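Local coordinates for iodotyrosine deiodinase (PDB 6TYK), which catalyses the FMN-dependent reductive removal of halogen from halotyrosines such as 3-iodo-L-tyrosine, working as a homodimer of the nitroreductase family, at residues A[26-31]-A[48-53]; A[35-40]-A[117-122]; A[123-128]-A[160-165]. All blocks are in the same frame, centred on the assembly; numbering follows the deposited sequence.

The three contacts are buried within one subunit of the nitroreductase fold. Interaction 1 packs helix 24-35 on strand 46-51, outermost in its own chain; interaction 2 sets the loop leaving that helix against helix 113-130; interaction 3 lays the next turns of helix 113-130 on strand 156-165 of the same antiparallel sheet. Along the chain, interactions 1 and 2 interlock, since 35-40 falls between 26-31 and 48-53, and interaction 3 opens only after both have closed. Their centres lie about 9 Å (1 to 3), 13 Å (2 to 3) and 16 Å (1 to 2) apart. Interaction 3 touches both others, so helix 113-130 links the sheet to the FMN-binding loop. All three touch the second subunit.

Interaction 1 (A[26-31]-A[48-53]); sequences DLIYSL and FLIVED
The carbonyl oxygen of L27 takes a helical bond from L31 N at 3.2 Å, and S30 OG reaches L27 O at 2.8 Å, in the carbonyl plane on a lone pair, though S30 has a second conformer for which this bond is doubtful. Across to the strand everything is apolar. The segments run nearly antiparallel, 162° between their directions, with axes 11.4 Å apart. L31 and F48 slide past each other in opposite directions, putting L31 CD2 over the centre of the F48 ring, 3.7 Å from its centroid and 8° off the normal, a CH-pi contact. With an alanine for F48, L31 CD2 is likely to lose the ring face it rests on, opening a gap between helix and strand. One turn earlier, L27 has CG anti to the backbone N (chi1 177°), bringing L27 and I50 tip to tip, with L27 CD2 3.8 Å from I50 CG2 and equally near I50 CD1. I28 CD1 lies 4.2 Å from I50 CD1. F48 also packs on L124 of helix 113-130, L27 and I50 rest on Y100 of strand 100-107, and L49 and I50 pair with a parallel strand of the second subunit, extending the sheet across the dimer interface.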
loop_
_atom_site.group_PDB
_atom_site.type_symbol
_atom_site.label_atom_id
_atom_site.label_comp_id
_atom_site.label_asym_id
_atom_site.label_seq_id
_atom_site.Cartn_x
_atom_site.Cartn_y
_atom_site.Cartn_z
ATOM N N ASP A 26 13.794 2.461 16.725
ATOM C CA ASP A 26 12.637 1.597 16.492
ATOM C C ASP A 26 11.750 2.161 15.386
ATOM O O ASP A 26 11.266 1.433 14.519
ATOM C CB ASP A 26 11.831 1.400 17.777
ATOM C CG ASP A 26 12.577 0.584 18.805
ATOM O OD1 ASP A 26 13.376 -0.288 18.405
ATOM O OD2 ASP A 26 12.368 0.818 20.011
ATOM N N LEU A 27 11.549 3.470 15.414
ATOM C CA LEU A 27 10.800 4.123 14.357
ATOM C C LEU A 27 11.570 4.073 13.042
ATOM O O LEU A 27 11.019 3.729 11.991
ATOM C CB LEU A 27 10.510 5.570 14.744
ATOM C CG LEU A 27 9.778 6.402 13.696
ATOM C CD1 LEU A 27 8.477 5.731 13.274
ATOM C CD2 LEU A 27 9.522 7.809 14.228
ATOM N N ILE A 28 12.852 4.419 13.099
ATOM C CA ILE A 28 13.696 4.398 11.908
ATOM C C ILE A 28 13.749 3.016 11.262
ATOM O O ILE A 28 13.748 2.909 10.041
ATOM C CB ILE A 28 15.126 4.901 12.200
ATOM C CG1 ILE A 28 15.090 6.370 12.634
ATOM C CG2 ILE A 28 16.019 4.723 10.975
ATOM C CD1 ILE A 28 14.518 7.301 11.592
ATOM N N TYR A 29 13.786 1.963 12.080
ATOM C CA TYR A 29 13.721 0.594 11.565
ATOM C C TYR A 29 12.537 0.419 10.622
ATOM O O TYR A 29 12.661 -0.155 9.545
ATOM C CB TYR A 29 13.600 -0.412 12.717
ATOM C CG TYR A 29 13.242 -1.809 12.257
ATOM C CD1 TYR A 29 14.220 -2.672 11.776
ATOM C CD2 TYR A 29 11.929 -2.266 12.302
ATOM C CE1 TYR A 29 13.904 -3.943 11.352
ATOM C CE2 TYR A 29 11.605 -3.535 11.875
ATOM C CZ TYR A 29 12.598 -4.369 11.403
ATOM O OH TYR A 29 12.290 -5.636 10.976
ATOM N N SER A 30 11.379 0.916 11.031
ATOM C CA SER A 30 10.164 0.748 10.240
ATOM C C SER A 30 10.271 1.488 8.916
ATOM O O SER A 30 9.775 1.020 7.890
ATOM C CB SER A 30 8.906 1.181 11.022
ATOM O OG SER A 30 8.678 2.591 11.000
ATOM N N LEU A 31 10.932 2.643 8.934
ATOM C CA LEU A 31 11.122 3.404 7.707
ATOM C C LEU A 31 12.076 2.663 6.783
ATOM O O LEU A 31 11.902 2.653 5.569
ATOM C CB LEU A 31 11.663 4.797 8.003
ATOM C CG LEU A 31 10.803 5.613 8.966
ATOM C CD1 LEU A 31 11.339 7.019 9.017
ATOM C CD2 LEU A 31 9.326 5.618 8.573
ATOM N N PHE A 48 9.412 11.140 4.731
ATOM C CA PHE A 48 8.949 11.019 6.101
ATOM C C PHE A 48 9.282 12.256 6.907
ATOM O O PHE A 48 10.408 12.763 6.873
ATOM C CB PHE A 48 9.553 9.784 6.757
ATOM C CG PHE A 48 9.254 8.514 6.022
ATOM C CD1 PHE A 48 7.965 7.984 6.022
ATOM C CD2 PHE A 48 10.258 7.831 5.346
ATOM C CE1 PHE A 48 7.687 6.805 5.355
ATOM C CE2 PHE A 48 9.980 6.650 4.671
ATOM C CZ PHE A 48 8.697 6.138 4.682
ATOM N N LEU A 49 8.281 12.735 7.631
ATOM C CA LEU A 49 8.447 13.850 8.546
ATOM C C LEU A 49 8.036 13.358 9.921
ATOM O O LEU A 49 6.895 12.941 10.122
ATOM C CB LEU A 49 7.570 15.029 8.127
ATOM C CG LEU A 49 7.658 16.282 8.994
ATOM C CD1 LEU A 49 9.045 16.906 8.924
ATOM C CD2 LEU A 49 6.599 17.292 8.584
ATOM N N ILE A 50 8.981 13.363 10.850
ATOM C CA ILE A 50 8.734 12.900 12.201
ATOM C C ILE A 50 8.431 14.095 13.085
ATOM O O ILE A 50 9.303 14.927 13.346
ATOM C CB ILE A 50 9.950 12.137 12.749
ATOM C CG1 ILE A 50 10.320 10.987 11.802
ATOM C CG2 ILE A 50 9.679 11.650 14.172
ATOM C CD1 ILE A 50 11.605 10.300 12.166
ATOM N N VAL A 51 7.178 14.199 13.510
ATOM C CA VAL A 51 6.767 15.296 14.377
ATOM C C VAL A 51 6.775 14.865 15.840
ATOM O O VAL A 51 6.114 13.895 16.221
ATOM C CB VAL A 51 5.379 15.825 13.984
ATOM C CG1 VAL A 51 4.970 16.975 14.897
ATOM C CG2 VAL A 51 5.373 16.254 12.517
ATOM N N GLU A 52 7.533 15.585 16.656
ATOM C CA GLU A 52 7.586 15.283 18.081
ATOM C C GLU A 52 7.333 16.496 18.957
ATOM O O GLU A 52 6.984 16.345 20.116
ATOM C CB GLU A 52 8.944 14.704 18.451
ATOM C CG GLU A 52 9.205 13.340 17.851
ATOM C CD GLU A 52 10.633 12.921 18.052
ATOM O OE1 GLU A 52 10.984 12.508 19.178
ATOM O OE2 GLU A 52 11.409 13.031 17.083
ATOM N N ASP A 53 7.536 17.691 18.414
ATOM C CA ASP A 53 7.425 18.914 19.201
ATOM C C ASP A 53 6.012 19.052 19.755
ATOM O O ASP A 53 5.040 18.952 19.007
ATOM C CB ASP A 53 7.775 20.124 18.342
ATOM C CG ASP A 53 7.627 21.424 19.093
ATOM O OD1 ASP A 53 8.555 21.787 19.849
ATOM O OD2 ASP A 53 6.583 22.088 18.933
#

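Interaction 2 (A[35-40]-A[117-122]). With FMN (flavin mononucleotide), chain J; IYR (3-iodo-tyrosine), chain K.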
loop_
_atom_site.group_PDB
_atom_site.type_symbol
_atom_site.label_atom_id
_atom_site.label_comp_id
_atom_site.label_asym_id
_atom_site.label_seq_id
_atom_site.Cartn_x
_atom_site.Cartn_y
_atom_site.Cartn_z
ATOM N N ASN A 35 11.250 1.394 3.113
ATOM C CA ASN A 35 12.074 1.910 2.037
ATOM C C ASN A 35 12.527 0.824 1.064
ATOM O O ASN A 35 12.923 1.118 -0.065
ATOM C CB ASN A 35 13.276 2.613 2.658
ATOM C CG ASN A 35 14.100 3.373 1.649
ATOM O OD1 ASN A 35 13.594 4.258 0.960
ATOM N ND2 ASN A 35 15.396 3.065 1.589
ATOM N N GLU A 36 12.496 -0.423 1.520
ATOM C CA GLU A 36 12.805 -1.574 0.668
ATOM C C GLU A 36 11.675 -1.954 -0.281
ATOM O O GLU A 36 11.862 -2.791 -1.165
ATOM C CB GLU A 36 13.181 -2.794 1.511
ATOM C CG GLU A 36 14.529 -2.678 2.194
ATOM C CD GLU A 36 15.659 -2.518 1.203
ATOM O OE1 GLU A 36 15.603 -3.143 0.123
ATOM O OE2 GLU A 36 16.605 -1.764 1.504
ATOM N N ALA A 37 10.504 -1.351 -0.086
ATOM C CA ALA A 37 9.356 -1.632 -0.937
ATOM C C ALA A 37 9.605 -1.270 -2.384
ATOM O O ALA A 37 10.436 -0.415 -2.689
ATOM C CB ALA A 37 8.136 -0.887 -0.434
ATOM N N PRO A 38 8.868 -1.919 -3.286
ATOM C CA PRO A 38 8.890 -1.507 -4.686
ATOM C C PRO A 38 8.175 -0.175 -4.872
ATOM O O PRO A 38 7.428 0.273 -4.005
ATOM C CB PRO A 38 8.131 -2.634 -5.388
ATOM C CG PRO A 38 7.175 -3.137 -4.340
ATOM C CD PRO A 38 7.961 -3.055 -3.053
ATOM N N SER A 39 8.423 0.464 -6.008
ATOM C CA SER A 39 7.727 1.691 -6.352
ATOM C C SER A 39 7.806 1.905 -7.846
ATOM O O SER A 39 8.701 1.370 -8.518
ATOM C CB SER A 39 8.312 2.895 -5.607
ATOM O OG SER A 39 9.697 3.066 -5.894
ATOM N N GLY A 40 6.893 2.717 -8.367
ATOM C CA GLY A 40 6.889 3.031 -9.783
ATOM C C GLY A 40 8.230 3.618 -10.171
ATOM O O GLY A 40 8.706 4.567 -9.545
ATOM N N VAL A 117 3.476 4.726 -2.380
ATOM C CA VAL A 117 3.597 5.127 -0.992
ATOM C C VAL A 117 2.676 4.296 -0.101
ATOM O O VAL A 117 3.083 3.847 0.960
ATOM C CB VAL A 117 3.379 6.638 -0.810
ATOM C CG1 VAL A 117 3.263 6.982 0.662
ATOM C CG2 VAL A 117 4.529 7.418 -1.470
ATOM N N TRP A 118 1.444 4.053 -0.543
ATOM C CA TRP A 118 0.532 3.246 0.264
ATOM C C TRP A 118 0.994 1.801 0.387
ATOM O O TRP A 118 0.878 1.194 1.451
ATOM C CB TRP A 118 -0.912 3.388 -0.223
ATOM C CG TRP A 118 -1.465 4.664 0.304
ATOM C CD1 TRP A 118 -1.512 5.877 -0.333
ATOM C CD2 TRP A 118 -1.975 4.886 1.627
ATOM N NE1 TRP A 118 -2.025 6.836 0.520
ATOM C CE2 TRP A 118 -2.327 6.246 1.720
ATOM C CE3 TRP A 118 -2.162 4.063 2.740
ATOM C CZ2 TRP A 118 -2.872 6.796 2.878
ATOM C CZ3 TRP A 118 -2.698 4.607 3.880
ATOM C CH2 TRP A 118 -3.047 5.960 3.944
ATOM N N LEU A 119 1.587 1.272 -0.679
ATOM C CA LEU A 119 2.193 -0.052 -0.621
ATOM C C LEU A 119 3.280 -0.072 0.466
ATOM O O LEU A 119 3.318 -0.962 1.321
ATOM C CB LEU A 119 2.771 -0.377 -1.987
ATOM C CG LEU A 119 3.220 -1.803 -2.258
ATOM C CD1 LEU A 119 3.317 -2.005 -3.756
ATOM C CD2 LEU A 119 4.553 -2.076 -1.608
ATOM N N ALA A 120 4.157 0.932 0.442
ATOM C CA ALA A 120 5.218 1.056 1.438
ATOM C C ALA A 120 4.645 1.218 2.846
ATOM O O ALA A 120 5.229 0.729 3.806
ATOM C CB ALA A 120 6.126 2.227 1.097
ATOM N N VAL A 121 3.506 1.896 2.976
ATOM C CA VAL A 121 2.858 2.014 4.278
ATOM C C VAL A 121 2.462 0.633 4.826
ATOM O O VAL A 121 2.567 0.376 6.026
ATOM C CB VAL A 121 1.653 2.973 4.234
ATOM C CG1 VAL A 121 0.823 2.850 5.523
ATOM C CG2 VAL A 121 2.110 4.402 4.021
ATOM N N GLY A 122 2.057 -0.268 3.944
ATOM C CA GLY A 122 1.793 -1.640 4.353
ATOM C C GLY A 122 3.018 -2.289 4.973
ATOM O O GLY A 122 2.923 -2.895 6.037
HETATM N N1 FMN J . 7.143 -2.863 -13.380
HETATM C C2 FMN J . 6.937 -3.061 -14.716
HETATM O O2 FMN J . 7.741 -3.753 -15.340
HETATM N N3 FMN J . 5.848 -2.502 -15.345
HETATM C C4 FMN J . 4.953 -1.738 -14.636
HETATM O O4 FMN J . 3.971 -1.241 -15.204
HETATM C C4A FMN J . 5.162 -1.540 -13.276
HETATM N N5 FMN J . 4.280 -0.765 -12.556
HETATM C C5A FMN J . 4.474 -0.594 -11.201
HETATM C C6 FMN J . 3.559 0.149 -10.476
HETATM C C7 FMN J . 3.716 0.339 -9.112
HETATM C C7M FMN J . 2.684 1.145 -8.368
HETATM C C8 FMN J . 4.806 -0.230 -8.474
HETATM C C8M FMN J . 5.013 -0.052 -7.007
HETATM C C9 FMN J . 5.735 -0.969 -9.199
HETATM C C9A FMN J . 5.569 -1.169 -10.564
HETATM N N10 FMN J . 6.491 -1.893 -11.303
HETATM C C10 FMN J . 6.268 -2.104 -12.647
HETATM C "C1'" FMN J . 7.688 -2.503 -10.638
HETATM C "C2'" FMN J . 8.763 -1.406 -10.422
HETATM O "O2'" FMN J . 9.433 -1.048 -11.629
HETATM C "C3'" FMN J . 9.768 -1.907 -9.383
HETATM O "O3'" FMN J . 9.074 -1.996 -8.153
HETATM C "C4'" FMN J . 11.005 -1.031 -9.226
HETATM O "O4'" FMN J . 11.746 -1.021 -10.425
HETATM C "C5'" FMN J . 11.912 -1.522 -8.103
HETATM O "O5'" FMN J . 12.209 -2.890 -8.303
HETATM P P FMN J . 13.142 -3.666 -7.256
HETATM O O1P FMN J . 14.413 -2.864 -7.061
HETATM O O2P FMN J . 13.438 -5.010 -7.890
HETATM O O3P FMN J . 12.374 -3.928 -5.980
HETATM N N IYR K . 3.991 -0.203 -17.865
HETATM C CA IYR K . 5.207 0.004 -18.614
HETATM C CB IYR K . 6.160 1.096 -18.096
HETATM C CC IYR K . 6.606 0.981 -16.678
HETATM C CD IYR K . 6.008 1.778 -15.715
HETATM C CE IYR K . 6.403 1.741 -14.373
HETATM I IE IYR K . 5.429 2.926 -13.059
HETATM C CF IYR K . 7.441 0.881 -13.994
HETATM O OF IYR K . 7.906 0.779 -12.700
HETATM C CG IYR K . 8.069 0.067 -14.959
HETATM C CH IYR K . 7.640 0.121 -16.280
HETATM C C IYR K . 6.043 -1.252 -18.757
HETATM O O IYR K . 7.029 -1.416 -19.478
HETATM O OXT IYR K . 5.624 -2.294 -18.005
#
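The loop 35-40 passes close to segment 117-122 of helix 113-130 at A37, whose CA is 5.5 Å from A120 CA, as small side chains permit. A37 CB sits 4.0 Å from A120 CB and equally near L119 CD2. L119 has CG anti to its N (chi1 -169°), which sends the branched end past A37 to P38; the L119 and P38 side chains cross at about a right angle, with L119 CD2 3.8 Å from P38 CD. The same leucine faces the cofactor, its CD1 lying 4.2 Å from FMN C8M. This is the FMN site of the nitroreductase fold, built where two subunits meet: T13, R15 and R176 of the second subunit hydrogen-bond the flavin nucleotide, and that R176 also bonds A37 O. P38 CB lies against FMN O3' of the ribityl chain, and S39 holds O3' weakly through both backbone groups, its N donating to FMN O3' and its O accepting from it. P38 O is buried with no partner in the model. S39 OG is hydrogen-bonded to Q44 N. At G40, with no side chain in the way, the iodine IE of the iodotyrosine comes within 3.6 Å of G40 CA.

Interaction 3 (A[123-128]-A[160-165])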
loop_
_atom_site.group_PDB
_atom_site.type_symbol
_atom_site.label_atom_id
_atom_site.label_comp_id
_atom_site.label_asym_id
_atom_site.label_seq_id
_atom_site.Cartn_x
_atom_site.Cartn_y
_atom_site.Cartn_z
ATOM N N TYR A 123 4.176 -2.142 4.322
ATOM C CA TYR A 123 5.428 -2.631 4.895
ATOM C C TYR A 123 5.651 -1.988 6.259
ATOM O O TYR A 123 6.003 -2.650 7.232
ATOM C CB TYR A 123 6.615 -2.248 4.015
ATOM C CG TYR A 123 6.907 -3.123 2.813
ATOM C CD1 TYR A 123 5.895 -3.669 2.035
ATOM C CD2 TYR A 123 8.223 -3.359 2.437
ATOM C CE1 TYR A 123 6.187 -4.444 0.927
ATOM C CE2 TYR A 123 8.531 -4.128 1.326
ATOM C CZ TYR A 123 7.510 -4.672 0.581
ATOM O OH TYR A 123 7.794 -5.441 -0.520
ATOM N N LEU A 124 5.479 -0.674 6.301
ATOM C CA LEU A 124 5.757 0.120 7.491
ATOM C C LEU A 124 4.954 -0.362 8.694
ATOM O O LEU A 124 5.490 -0.530 9.791
ATOM C CB LEU A 124 5.459 1.591 7.191
ATOM C CG LEU A 124 6.142 2.666 8.023
ATOM C CD1 LEU A 124 6.048 4.003 7.296
ATOM C CD2 LEU A 124 5.521 2.752 9.398
ATOM N N LEU A 125 3.667 -0.600 8.489
ATOM C CA LEU A 125 2.812 -1.032 9.592
ATOM C C LEU A 125 3.222 -2.394 10.139
ATOM O O LEU A 125 3.174 -2.621 11.348
ATOM C CB LEU A 125 1.350 -1.077 9.165
ATOM C CG LEU A 125 0.753 0.260 8.726
ATOM C CD1 LEU A 125 -0.733 0.079 8.427
ATOM C CD2 LEU A 125 0.958 1.330 9.785
ATOM N N LEU A 126 3.601 -3.309 9.252
ATOM C CA LEU A 126 4.094 -4.605 9.707
ATOM C C LEU A 126 5.388 -4.463 10.503
ATOM O O LEU A 126 5.582 -5.143 11.511
ATOM C CB LEU A 126 4.272 -5.558 8.525
ATOM C CG LEU A 126 2.952 -5.990 7.893
ATOM C CD1 LEU A 126 3.189 -6.680 6.556
ATOM C CD2 LEU A 126 2.183 -6.884 8.843
ATOM N N ALA A 127 6.269 -3.566 10.064
ATOM C CA ALA A 127 7.526 -3.331 10.772
ATOM C C ALA A 127 7.286 -2.752 12.164
ATOM O O ALA A 127 7.944 -3.141 13.132
ATOM C CB ALA A 127 8.456 -2.419 9.958
ATOM N N LEU A 128 6.342 -1.824 12.271
ATOM C CA LEU A 128 6.025 -1.258 13.567
ATOM C C LEU A 128 5.526 -2.369 14.487
ATOM O O LEU A 128 5.903 -2.434 15.653
ATOM C CB LEU A 128 4.973 -0.158 13.445
ATOM C CG LEU A 128 5.448 1.137 12.790
ATOM C CD1 LEU A 128 4.274 2.077 12.663
ATOM C CD2 LEU A 128 6.560 1.797 13.600
ATOM N N VAL A 160 -0.816 10.543 4.822
ATOM C CA VAL A 160 -1.361 9.978 6.041
ATOM C C VAL A 160 -0.549 10.466 7.226
ATOM O O VAL A 160 0.641 10.751 7.092
ATOM C CB VAL A 160 -1.363 8.425 5.989
ATOM C CG1 VAL A 160 0.059 7.855 5.876
ATOM C CG2 VAL A 160 -2.062 7.857 7.195
ATOM N N ILE A 161 -1.219 10.620 8.364
ATOM C CA ILE A 161 -0.560 10.907 9.629
ATOM C C ILE A 161 -0.574 9.612 10.404
ATOM O O ILE A 161 -1.643 9.061 10.679
ATOM C CB ILE A 161 -1.337 11.976 10.415
ATOM C CG1 ILE A 161 -1.348 13.298 9.640
ATOM C CG2 ILE A 161 -0.757 12.149 11.826
ATOM C CD1 ILE A 161 -2.359 14.287 10.185
ATOM N N LEU A 162 0.603 9.115 10.755
ATOM C CA LEU A 162 0.697 7.882 11.523
ATOM C C LEU A 162 1.209 8.171 12.924
ATOM O O LEU A 162 2.416 8.282 13.135
ATOM C CB LEU A 162 1.655 6.895 10.852
ATOM C CG LEU A 162 1.240 6.327 9.502
ATOM C CD1 LEU A 162 2.449 5.695 8.832
ATOM C CD2 LEU A 162 0.146 5.289 9.664
ATOM N N PRO A 163 0.298 8.302 13.892
ATOM C CA PRO A 163 0.760 8.373 15.279
ATOM C C PRO A 163 1.449 7.061 15.615
ATOM O O PRO A 163 0.932 5.995 15.268
ATOM C CB PRO A 163 -0.535 8.530 16.083
ATOM C CG PRO A 163 -1.553 9.006 15.077
ATOM C CD PRO A 163 -1.167 8.362 13.788
ATOM N N VAL A 164 2.620 7.144 16.234
ATOM C CA VAL A 164 3.384 5.956 16.584
ATOM C C VAL A 164 3.836 6.038 18.029
ATOM O O VAL A 164 4.296 7.077 18.491
ATOM C CB VAL A 164 4.619 5.787 15.682
ATOM C CG1 VAL A 164 5.447 4.576 16.131
ATOM C CG2 VAL A 164 4.187 5.630 14.229
ATOM N N GLY A 165 3.694 4.932 18.742
ATOM C CA GLY A 165 4.169 4.856 20.106
ATOM C C GLY A 165 3.863 3.484 20.657
ATOM O O GLY A 165 3.440 2.587 19.929
#
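L124 begins the contact, reaching from the helix toward the strand with its CD1 4.3 Å from L162 CD1, a loose touch. Its other methyl turns back to S30 of helix 24-35, and L124 thus touches both that helix and the sheet. L125 comes next. Its CB leaves the helix at the flank of the contact, but with CG anti to the carbonyl carbon (chi1 -62°) the branch swings back, and CD2 ends 4.0 Å from L162 CD2. L162 therefore serves both leucines, CD1 for L124 and CD2 for L125, its side chain crossing that of L125 at a slant. L125 also packs on P38 of the second subunit, and its side chain lies about 6 Å from a bound FMN at the nearest atoms, so this end of the contact backs onto a flavin site. One turn along, L128 is directed toward the strand and meets V164 tip to tip with both branches engaged: L128 CD1 is 3.9 Å from V164 CG2, and L128 CD2 is just as far from V164 CG1.

The helix and strand segments run nearly parallel, 16° between their directions, with axes 11.2 Å apart. Helix 113-130 is the connection of a beta-alpha-beta crossover from strand 100-107 to strand 134-135, and strand 156-165 lies between those two in the sheet, where the helix can lie along it. The interface is methyl against methyl throughout, buried and without directional bonds, so the fit of branched side chains, rather than polar pairing, probably does much to set how the helix lies on this strand.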